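Local atomic coordinates of dihydropteroate synthase (Xanthomonas albilineans, PDB entry 6OFW), a protein that probably catalyses the condensation of para-aminobenzoate with 6-hydroxymethyl-7,8-dihydropterin diphosphate to give 7,8-dihydropteroate, a step of folate biosynthesis. Residues D101-E106 and N120-L125; A57-I62 and A95-V100; L8-R13 and A116-D121. All coordinates share one frame; numbering follows the deposited sequence.

Contact 1 of 3, residues D101-E106 and N120-L125; sequences DTFKPE and NDVQAL. With 22D (4-{[(2-amino-4-oxo-3,4-dihydropteridin-6-yl)methyl]amino}benzoic acid), chain E.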
loop_
_atom_site.group_PDB
_atom_site.type_symbol
_atom_site.label_atom_id
_atom_site.label_comp_id
_atom_site.label_asym_id
_atom_site.label_seq_id
_atom_site.Cartn_x
_atom_site.Cartn_y
_atom_site.Cartn_z
ATOM N N ASP B 101 11.732 -23.303 -2.976
ATOM C CA ASP B 101 12.031 -22.527 -4.169
ATOM C C ASP B 101 13.243 -23.165 -4.838
ATOM O O ASP B 101 14.387 -22.908 -4.436
ATOM C CB ASP B 101 12.300 -21.074 -3.793
ATOM C CG ASP B 101 12.300 -20.082 -4.941
ATOM O OD1 ASP B 101 12.662 -20.469 -6.058
ATOM O OD2 ASP B 101 11.955 -18.913 -4.708
ATOM N N THR B 102 12.991 -24.039 -5.828
ATOM C CA THR B 102 14.049 -24.767 -6.540
ATOM C C THR B 102 13.595 -25.198 -7.914
ATOM O O THR B 102 12.393 -25.382 -8.121
ATOM C CB THR B 102 14.532 -25.983 -5.707
ATOM O OG1 THR B 102 15.711 -26.531 -6.306
ATOM C CG2 THR B 102 13.454 -27.066 -5.510
ATOM N N PHE B 103 14.556 -25.346 -8.856
ATOM C CA PHE B 103 14.303 -25.859 -10.201
ATOM C C PHE B 103 14.905 -27.268 -10.350
ATOM O O PHE B 103 14.691 -27.914 -11.367
ATOM C CB PHE B 103 14.833 -24.907 -11.297
ATOM C CG PHE B 103 16.309 -24.602 -11.305
ATOM C CD1 PHE B 103 17.209 -25.445 -11.960
ATOM C CD2 PHE B 103 16.792 -23.418 -10.758
ATOM C CE1 PHE B 103 18.579 -25.139 -12.007
ATOM C CE2 PHE B 103 18.158 -23.105 -10.821
ATOM C CZ PHE B 103 19.042 -23.979 -11.422
ATOM N N LYS B 104 15.616 -27.747 -9.314
ATOM C CA LYS B 104 16.309 -29.038 -9.347
ATOM C C LYS B 104 15.458 -30.164 -8.798
ATOM O O LYS B 104 15.058 -30.092 -7.635
ATOM C CB LYS B 104 17.655 -28.938 -8.623
ATOM C CG LYS B 104 18.559 -27.836 -9.130
ATOM C CD LYS B 104 19.920 -27.901 -8.467
ATOM C CE LYS B 104 20.880 -26.865 -8.994
ATOM N NZ LYS B 104 20.591 -25.520 -8.441
ATOM N N PRO B 105 15.156 -31.225 -9.608
ATOM C CA PRO B 105 14.306 -32.321 -9.105
ATOM C C PRO B 105 14.864 -33.045 -7.897
ATOM O O PRO B 105 14.077 -33.515 -7.091
ATOM C CB PRO B 105 14.142 -33.271 -10.305
ATOM C CG PRO B 105 15.182 -32.876 -11.264
ATOM C CD PRO B 105 15.532 -31.435 -11.021
ATOM N N GLU B 106 16.206 -33.112 -7.732
ATOM C CA GLU B 106 16.795 -33.783 -6.564
ATOM C C GLU B 106 16.461 -33.014 -5.303
ATOM O O GLU B 106 16.183 -33.625 -4.280
ATOM C CB GLU B 106 18.334 -33.936 -6.702
ATOM C CG GLU B 106 18.815 -34.459 -8.039
ATOM C CD GLU B 106 19.270 -33.435 -9.074
ATOM O OE1 GLU B 106 18.493 -32.514 -9.421
ATOM O OE2 GLU B 106 20.426 -33.559 -9.534
ATOM N N ASN B 120 8.078 -24.405 -5.664
ATOM C CA ASN B 120 8.024 -23.128 -6.341
ATOM C C ASN B 120 9.124 -23.162 -7.390
ATOM O O ASN B 120 10.301 -23.035 -7.054
ATOM C CB ASN B 120 8.168 -21.974 -5.321
ATOM C CG ASN B 120 8.243 -20.635 -5.974
ATOM O OD1 ASN B 120 7.737 -20.456 -7.060
ATOM N ND2 ASN B 120 8.930 -19.705 -5.348
ATOM N N ASP B 121 8.759 -23.386 -8.651
ATOM C CA ASP B 121 9.767 -23.564 -9.693
ATOM C C ASP B 121 9.903 -22.417 -10.701
ATOM O O ASP B 121 9.089 -22.278 -11.619
ATOM C CB ASP B 121 9.529 -24.908 -10.426
ATOM C CG ASP B 121 10.650 -25.350 -11.359
ATOM O OD1 ASP B 121 11.663 -24.611 -11.485
ATOM O OD2 ASP B 121 10.522 -26.426 -11.960
ATOM N N VAL B 122 11.025 -21.679 -10.609
ATOM C CA VAL B 122 11.338 -20.590 -11.559
ATOM C C VAL B 122 11.442 -21.090 -13.014
ATOM O O VAL B 122 11.283 -20.304 -13.939
ATOM C CB VAL B 122 12.597 -19.752 -11.181
ATOM C CG1 VAL B 122 12.392 -18.998 -9.869
ATOM C CG2 VAL B 122 13.878 -20.606 -11.148
ATOM N N GLN B 123 11.757 -22.379 -13.201
ATOM C CA GLN B 123 11.908 -22.995 -14.522
ATOM C C GLN B 123 10.648 -23.697 -15.026
ATOM O O GLN B 123 10.679 -24.285 -16.109
ATOM C CB GLN B 123 13.112 -23.945 -14.523
ATOM C CG GLN B 123 14.445 -23.207 -14.657
ATOM C CD GLN B 123 14.682 -22.753 -16.075
ATOM O OE1 GLN B 123 14.669 -21.553 -16.378
ATOM N NE2 GLN B 123 14.882 -23.707 -16.981
ATOM N N ALA B 124 9.522 -23.596 -14.276
ATOM C CA ALA B 124 8.214 -24.187 -14.628
ATOM C C ALA B 124 8.323 -25.669 -15.094
ATOM O O ALA B 124 7.757 -26.062 -16.120
ATOM C CB ALA B 124 7.523 -23.338 -15.671
ATOM N N LEU B 125 9.092 -26.472 -14.332
ATOM C CA LEU B 125 9.340 -27.914 -14.557
ATOM C C LEU B 125 10.055 -28.232 -15.859
ATOM O O LEU B 125 9.904 -29.342 -16.391
ATOM C CB LEU B 125 8.035 -28.746 -14.415
ATOM C CG LEU B 125 7.249 -28.491 -13.124
ATOM C CD1 LEU B 125 5.972 -29.261 -13.102
ATOM C CD2 LEU B 125 8.107 -28.749 -11.885
HETATM C C7 22D E . 12.850 -15.926 -6.535
HETATM N N8 22D E . 11.729 -16.849 -6.591
HETATM C C8A 22D E . 10.528 -16.481 -7.084
HETATM N N1 22D E . 9.519 -17.396 -7.076
HETATM C C2 22D E . 8.387 -17.041 -7.685
HETATM N N2 22D E . 7.411 -17.936 -7.825
HETATM N N3 22D E . 8.160 -15.796 -8.203
HETATM C C4 22D E . 9.061 -14.753 -8.180
HETATM O O4 22D E . 8.746 -13.660 -8.631
HETATM C C4A 22D E . 10.339 -15.117 -7.582
HETATM N N5 22D E . 11.347 -14.177 -7.484
HETATM C C6 22D E . 12.482 -14.544 -7.024
HETATM C C9 22D E . 13.642 -13.586 -6.976
HETATM N N10 22D E . 13.752 -13.014 -8.303
HETATM C CBX 22D E . 14.258 -11.768 -8.592
HETATM C CAR 22D E . 14.212 -11.296 -9.903
HETATM C CAT 22D E . 14.519 -9.976 -10.178
HETATM C CAQ 22D E . 14.719 -10.930 -7.580
HETATM C CAS 22D E . 15.047 -9.616 -7.861
HETATM C CBY 22D E . 14.915 -9.111 -9.156
HETATM C CBV 22D E . 15.024 -7.656 -9.392
HETATM O OAJ 22D E . 14.631 -7.253 -10.569
HETATM O OXT 22D E . 15.462 -6.909 -8.535
HETATM O O HOH W 1 12.740 -22.143 -8.183
HETATM O O HOH W 2 12.661 -27.336 -13.366
#
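Asn120 and Asp101 stand side by side, both aimed at the pterin of the bound 22D. The Asn120 side chain leaves the strand with CB packed 4.1 Å from CA of Asp101. CG lies anti to the backbone N (chi1 175°), which carries the amide out to the ligand. There OD1 accepts from N2 of 22D at 2.7 Å in an almost straight bond (174°), while ND2 donates to N1 of 22D at 2.9 Å, so the two bonds fix the rotation of the amide. ND2 also bonds Asp61. Both residues sit at the C-terminal ends of parallel strands 98-101 and 118-121 of the pterin-binding TIM barrel, where the active site of such barrels lies. The backbones are joined by Thr102 N donating to Asn120 O at 3.1 Å, and water 1 bridges the Asp101 carboxylate, through OD1, to Asn120 O and Val122 N. OD2 of Asp101 comes 2.8 Å from N8 of 22D. Farther out, Asp121 OD1 forms an Asx turn with Gln123 N and rests 3.2 Å from CB of Phe103. The Phe103 ring meets Val122 obliquely, CD2 4.1 Å from CG2.

Contact 2 of 3, residues A57-I62 and A95-V100; sequences ADLLDI and ALPLSV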
loop_
_atom_site.group_PDB
_atom_site.type_symbol
_atom_site.label_atom_id
_atom_site.label_comp_id
_atom_site.label_asym_id
_atom_site.label_seq_id
_atom_site.Cartn_x
_atom_site.Cartn_y
_atom_site.Cartn_z
ATOM N N ALA B 57 2.225 -14.677 7.859
ATOM C CA ALA B 57 2.431 -15.336 6.566
ATOM C C ALA B 57 1.497 -16.545 6.498
ATOM O O ALA B 57 1.277 -17.205 7.510
ATOM C CB ALA B 57 3.873 -15.823 6.449
ATOM N N ASP B 58 0.942 -16.806 5.331
ATOM C CA ASP B 58 0.060 -17.968 5.076
ATOM C C ASP B 58 0.878 -19.181 4.595
ATOM O O ASP B 58 0.386 -20.254 4.627
ATOM C CB ASP B 58 -1.007 -17.599 4.051
ATOM C CG ASP B 58 -1.867 -16.451 4.524
ATOM O OD1 ASP B 58 -2.537 -16.641 5.499
ATOM O OD2 ASP B 58 -1.825 -15.413 3.915
ATOM N N LEU B 59 2.118 -18.962 4.182
ATOM C CA LEU B 59 3.003 -19.989 3.598
ATOM C C LEU B 59 4.425 -19.412 3.596
ATOM O O LEU B 59 4.546 -18.228 3.522
ATOM C CB LEU B 59 2.469 -20.239 2.180
ATOM C CG LEU B 59 3.337 -20.989 1.193
ATOM C CD1 LEU B 59 3.348 -22.460 1.538
ATOM C CD2 LEU B 59 2.793 -20.824 -0.199
ATOM N N LEU B 60 5.434 -20.241 3.777
ATOM C CA LEU B 60 6.846 -19.792 3.721
ATOM C C LEU B 60 7.543 -20.393 2.495
ATOM O O LEU B 60 7.470 -21.572 2.288
ATOM C CB LEU B 60 7.587 -20.169 4.995
ATOM C CG LEU B 60 7.003 -19.697 6.312
ATOM C CD1 LEU B 60 7.814 -20.231 7.460
ATOM C CD2 LEU B 60 6.923 -18.200 6.396
ATOM N N ASP B 61 8.273 -19.583 1.765
ATOM C CA ASP B 61 8.980 -20.055 0.588
ATOM C C ASP B 61 10.469 -20.078 0.899
ATOM O O ASP B 61 11.090 -19.026 1.086
ATOM C CB ASP B 61 8.682 -19.159 -0.606
ATOM C CG ASP B 61 9.276 -19.657 -1.897
ATOM O OD1 ASP B 61 9.057 -20.835 -2.229
ATOM O OD2 ASP B 61 9.941 -18.856 -2.589
ATOM N N ILE B 62 11.028 -21.302 0.956
ATOM C CA ILE B 62 12.415 -21.555 1.356
ATOM C C ILE B 62 13.296 -21.750 0.136
ATOM O O ILE B 62 13.068 -22.671 -0.650
ATOM C CB ILE B 62 12.475 -22.721 2.370
ATOM C CG1 ILE B 62 11.509 -22.456 3.557
ATOM C CG2 ILE B 62 13.940 -22.958 2.855
ATOM C CD1 ILE B 62 11.055 -23.672 4.338
ATOM N N ALA B 95 3.053 -24.502 11.835
ATOM C CA ALA B 95 1.993 -25.296 11.189
ATOM C C ALA B 95 1.763 -24.790 9.766
ATOM O O ALA B 95 0.902 -25.323 9.086
ATOM C CB ALA B 95 0.720 -25.174 11.965
ATOM N N LEU B 96 2.540 -23.806 9.341
ATOM C CA LEU B 96 2.307 -23.266 7.993
ATOM C C LEU B 96 2.716 -24.248 6.902
ATOM O O LEU B 96 3.651 -24.949 7.076
ATOM C CB LEU B 96 3.154 -22.003 7.819
ATOM C CG LEU B 96 2.718 -20.812 8.648
ATOM C CD1 LEU B 96 3.527 -19.583 8.296
ATOM C CD2 LEU B 96 1.243 -20.566 8.471
ATOM N N PRO B 97 2.084 -24.171 5.725
ATOM C CA PRO B 97 2.563 -24.852 4.549
ATOM C C PRO B 97 3.960 -24.303 4.173
ATOM O O PRO B 97 4.185 -23.128 4.329
ATOM C CB PRO B 97 1.570 -24.464 3.452
ATOM C CG PRO B 97 0.394 -23.870 4.141
ATOM C CD PRO B 97 0.857 -23.461 5.503
ATOM N N LEU B 98 4.823 -25.162 3.634
ATOM C CA LEU B 98 6.170 -24.767 3.279
ATOM C C LEU B 98 6.423 -25.023 1.818
ATOM O O LEU B 98 6.125 -26.089 1.299
ATOM C CB LEU B 98 7.235 -25.470 4.166
ATOM C CG LEU B 98 7.083 -25.395 5.702
ATOM C CD1 LEU B 98 8.213 -26.140 6.391
ATOM C CD2 LEU B 98 7.107 -23.933 6.205
ATOM N N SER B 99 6.914 -24.019 1.132
ATOM C CA SER B 99 7.251 -24.127 -0.266
ATOM C C SER B 99 8.758 -24.199 -0.395
ATOM O O SER B 99 9.471 -23.546 0.357
ATOM C CB SER B 99 6.741 -22.908 -1.021
ATOM O OG SER B 99 7.266 -22.887 -2.338
ATOM N N VAL B 100 9.241 -24.964 -1.372
ATOM C CA VAL B 100 10.667 -25.009 -1.672
ATOM C C VAL B 100 10.887 -24.310 -2.995
ATOM O O VAL B 100 10.259 -24.640 -4.011
ATOM C CB VAL B 100 11.321 -26.407 -1.555
ATOM C CG1 VAL B 100 10.706 -27.401 -2.530
ATOM C CG2 VAL B 100 12.831 -26.321 -1.718
#
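Ser99 OG donates to Asp61 OD1 at 2.7 Å, a short bond that reaches the carboxylate on its anti side, 21° out of plane. The two residues face each other across neighbouring parallel strands, 59-63 and 98-101, of the TIM barrel, joined through helix 76-93 in a beta-alpha-beta crossover. Both side chains lie anti to their backbone N (chi1 -175° for Asp61, 170° for Ser99), which brings carboxylate and hydroxyl together on one face of the sheet. The other oxygen, OD2, is held by a salt bridge to Arg261 and a hydrogen bond from Asn120, and it lies close to the carboxylate of Asp101; the arginine probably offsets that crowding of like charge. The side chain of Asp61 comes within about 5 Å of the bound 22D, and Asn120 binds the ligand directly, consistent with a second-shell role for Asp61 in orienting the Asn120 amide.

The strands are stitched by a regular parallel ladder: Leu60 N donates to Pro97 O, Ser99 N to Leu60 O at 2.8 Å, and Ile62 N to Ser99 O, the last two nearly straight at the hydrogen. On the opposite face Leu60, Leu98, Ile62 and Val100 point toward the helical layer, where Ile62 and Leu98 pack on helix 76-93 and Leu60 on helix 41-54. Leu60 and Leu98 run alongside one another, CD1 to CD2 4.0 Å, whereas Leu96 crosses Leu60 at about a right angle and lays its CD1 4.0 Å from Leu60 CG. At the start of the ladder Leu59 CD1 packs tightly against the carbonyl group and CB of Pro97, 3.3 Å from CB, and the ring's CD sits 3.4 Å from the carbonyl O of Asp58.

Contact 3 of 3, residues L8-R13 and A116-D121; sequences LDCAGR and AGMIND. With 22D (4-{[(2-amino-4-oxo-3,4-dihydropteridin-6-yl)methyl]amino}benzoic acid), chain E.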
loop_
_atom_site.group_PDB
_atom_site.type_symbol
_atom_site.label_atom_id
_atom_site.label_comp_id
_atom_site.label_asym_id
_atom_site.label_seq_id
_atom_site.Cartn_x
_atom_site.Cartn_y
_atom_site.Cartn_z
ATOM N N LEU B 8 -5.602 -25.614 -1.899
ATOM C CA LEU B 8 -4.358 -26.317 -2.194
ATOM C C LEU B 8 -3.944 -27.222 -1.049
ATOM O O LEU B 8 -3.804 -26.764 0.084
ATOM C CB LEU B 8 -3.233 -25.349 -2.576
ATOM C CG LEU B 8 -3.414 -24.571 -3.873
ATOM C CD1 LEU B 8 -2.485 -23.399 -3.901
ATOM C CD2 LEU B 8 -3.163 -25.451 -5.114
ATOM N N ASP B 9 -3.755 -28.505 -1.346
ATOM C CA ASP B 9 -3.342 -29.463 -0.334
ATOM C C ASP B 9 -1.820 -29.543 -0.361
ATOM O O ASP B 9 -1.251 -30.261 -1.190
ATOM C CB ASP B 9 -4.009 -30.840 -0.580
ATOM C CG ASP B 9 -3.682 -31.918 0.440
ATOM O OD1 ASP B 9 -2.850 -31.658 1.344
ATOM O OD2 ASP B 9 -4.252 -33.024 0.335
ATOM N N CYS B 10 -1.161 -28.798 0.544
ATOM C CA CYS B 10 0.304 -28.779 0.613
ATOM C C CYS B 10 0.796 -29.871 1.529
ATOM O O CYS B 10 1.111 -29.616 2.698
ATOM C CB CYS B 10 0.826 -27.401 1.026
ATOM S SG CYS B 10 0.175 -26.055 0.013
ATOM N N ALA B 11 0.829 -31.113 0.989
ATOM C CA ALA B 11 1.241 -32.320 1.720
ATOM C C ALA B 11 0.572 -32.395 3.111
ATOM O O ALA B 11 1.256 -32.525 4.126
ATOM C CB ALA B 11 2.771 -32.390 1.835
ATOM N N GLY B 12 -0.749 -32.221 3.144
ATOM C CA GLY B 12 -1.515 -32.265 4.390
ATOM C C GLY B 12 -1.867 -30.928 5.013
ATOM O O GLY B 12 -2.772 -30.869 5.849
ATOM N N ARG B 13 -1.108 -29.877 4.681
ATOM C CA ARG B 13 -1.364 -28.492 5.168
ATOM C C ARG B 13 -2.150 -27.734 4.103
ATOM O O ARG B 13 -1.615 -27.488 3.031
ATOM C CB ARG B 13 -0.079 -27.792 5.602
ATOM C CG ARG B 13 0.538 -28.374 6.856
ATOM C CD ARG B 13 1.936 -27.899 7.159
ATOM N NE ARG B 13 2.545 -28.673 8.210
ATOM C CZ ARG B 13 3.551 -28.234 8.927
ATOM N NH1 ARG B 13 4.054 -27.046 8.666
ATOM N NH2 ARG B 13 4.072 -28.975 9.874
ATOM N N ALA B 116 8.558 -30.217 3.023
ATOM C CA ALA B 116 8.023 -29.205 2.107
ATOM C C ALA B 116 6.702 -29.688 1.536
ATOM O O ALA B 116 6.569 -30.869 1.216
ATOM C CB ALA B 116 9.008 -28.919 0.974
ATOM N N GLY B 117 5.740 -28.783 1.430
ATOM C CA GLY B 117 4.411 -29.067 0.906
ATOM C C GLY B 117 4.092 -28.474 -0.441
ATOM O O GLY B 117 3.000 -28.699 -0.966
ATOM N N MET B 118 5.031 -27.734 -1.042
ATOM C CA MET B 118 4.805 -27.102 -2.339
ATOM C C MET B 118 6.145 -26.901 -3.011
ATOM O O MET B 118 7.153 -26.698 -2.328
ATOM C CB MET B 118 4.102 -25.728 -2.111
ATOM C CG MET B 118 3.973 -24.837 -3.359
ATOM S SD MET B 118 3.204 -23.215 -3.041
ATOM C CE MET B 118 1.630 -23.720 -2.501
ATOM N N ILE B 119 6.153 -26.911 -4.340
ATOM C CA ILE B 119 7.361 -26.651 -5.125
ATOM C C ILE B 119 7.158 -25.347 -5.876
ATOM O O ILE B 119 6.182 -25.185 -6.625
ATOM C CB ILE B 119 7.734 -27.822 -6.084
ATOM C CG1 ILE B 119 8.103 -29.091 -5.273
ATOM C CG2 ILE B 119 8.906 -27.421 -7.012
ATOM C CD1 ILE B 119 7.844 -30.353 -5.971
ATOM N N ASN B 120 8.078 -24.405 -5.664
ATOM C CA ASN B 120 8.024 -23.128 -6.341
ATOM C C ASN B 120 9.124 -23.162 -7.390
ATOM O O ASN B 120 10.301 -23.035 -7.054
ATOM C CB ASN B 120 8.168 -21.974 -5.321
ATOM C CG ASN B 120 8.243 -20.635 -5.974
ATOM O OD1 ASN B 120 7.737 -20.456 -7.060
ATOM N ND2 ASN B 120 8.930 -19.705 -5.348
ATOM N N ASP B 121 8.759 -23.386 -8.651
ATOM C CA ASP B 121 9.767 -23.564 -9.693
ATOM C C ASP B 121 9.903 -22.417 -10.701
ATOM O O ASP B 121 9.089 -22.278 -11.619
ATOM C CB ASP B 121 9.529 -24.908 -10.426
ATOM C CG ASP B 121 10.650 -25.350 -11.359
ATOM O OD1 ASP B 121 11.663 -24.611 -11.485
ATOM O OD2 ASP B 121 10.522 -26.426 -11.960
HETATM C C7 22D E . 12.850 -15.926 -6.535
HETATM N N8 22D E . 11.729 -16.849 -6.591
HETATM C C8A 22D E . 10.528 -16.481 -7.084
HETATM N N1 22D E . 9.519 -17.396 -7.076
HETATM C C2 22D E . 8.387 -17.041 -7.685
HETATM N N2 22D E . 7.411 -17.936 -7.825
HETATM N N3 22D E . 8.160 -15.796 -8.203
HETATM C C4 22D E . 9.061 -14.753 -8.180
HETATM O O4 22D E . 8.746 -13.660 -8.631
HETATM C C4A 22D E . 10.339 -15.117 -7.582
HETATM N N5 22D E . 11.347 -14.177 -7.484
HETATM C C6 22D E . 12.482 -14.544 -7.024
HETATM C C9 22D E . 13.642 -13.586 -6.976
HETATM N N10 22D E . 13.752 -13.014 -8.303
HETATM C CBX 22D E . 14.258 -11.768 -8.592
HETATM C CAR 22D E . 14.212 -11.296 -9.903
HETATM C CAT 22D E . 14.519 -9.976 -10.178
HETATM C CAQ 22D E . 14.719 -10.930 -7.580
HETATM C CAS 22D E . 15.047 -9.616 -7.861
HETATM C CBY 22D E . 14.915 -9.111 -9.156
HETATM C CBV 22D E . 15.024 -7.656 -9.392
HETATM O OAJ 22D E . 14.631 -7.253 -10.569
HETATM O OXT 22D E . 15.462 -6.909 -8.535
#
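Cys10 lies against Gly117, and the closest meeting is between backbones: CA of Cys10 is 3.1 Å from Gly117 O, a CA-H...O contact bent to 123° at the hydrogen. CB of Cys10 presses on the same oxygen at 3.2 Å. Apolar contacts follow. The Met118 chain runs extended as far as SD and then bends (chi3 -62°), bringing its methyl CE to 3.7 Å from SG of Cys10 and 4.4 Å from CD1 of Leu8. Leu15 of strand 13-16 also packs on both Cys10 and Met118. Beside them CB of Ala11 lies over CA of Gly117 at 3.8 Å.

The turn is held by bonds of its own. Cys10 to Arg13 form a type I' turn, closed by Arg13 N to Cys10 O and, in return, Cys10 N to Arg13 O, so that strands 7-10 and 13-16 make a beta hairpin. Asp9 OD1 accepts from Gly12 N, three residues on, in an Asx motif across the turn. This hairpin covers the N-terminal end of barrel strand 118-121, remote from the ligand. Arg13 ties it to Leu96 O and Val91 O, but Gly117 O is buried without a conventional partner, so segments 8-13 and 116-121 meet through apolar packing and a weak C-H...O contact.

The three contacts meet on neighbouring strands 59-63, 98-101 and 118-121 of the eight-stranded parallel barrel. Contact 2 joins the first two strands and closes before contact 1 opens, at the C-terminal ends of strands 98-101 and 118-121. Contact 3, which begins near the N-terminus, brings the hairpin to the start of strand 118-121 and encloses contact 2 within the loop it closes. Centres of contacts 2 and 3 are about 8 Å apart, those of 1 and 3 about 13 Å, and those of 1 and 2 about 16 Å. Strand 118-121 thus runs from the hairpin-covered bottom of the barrel to the pterin site; the ranges of contacts 1 and 3 overlap at Asn120 and Asp121, its ligand end.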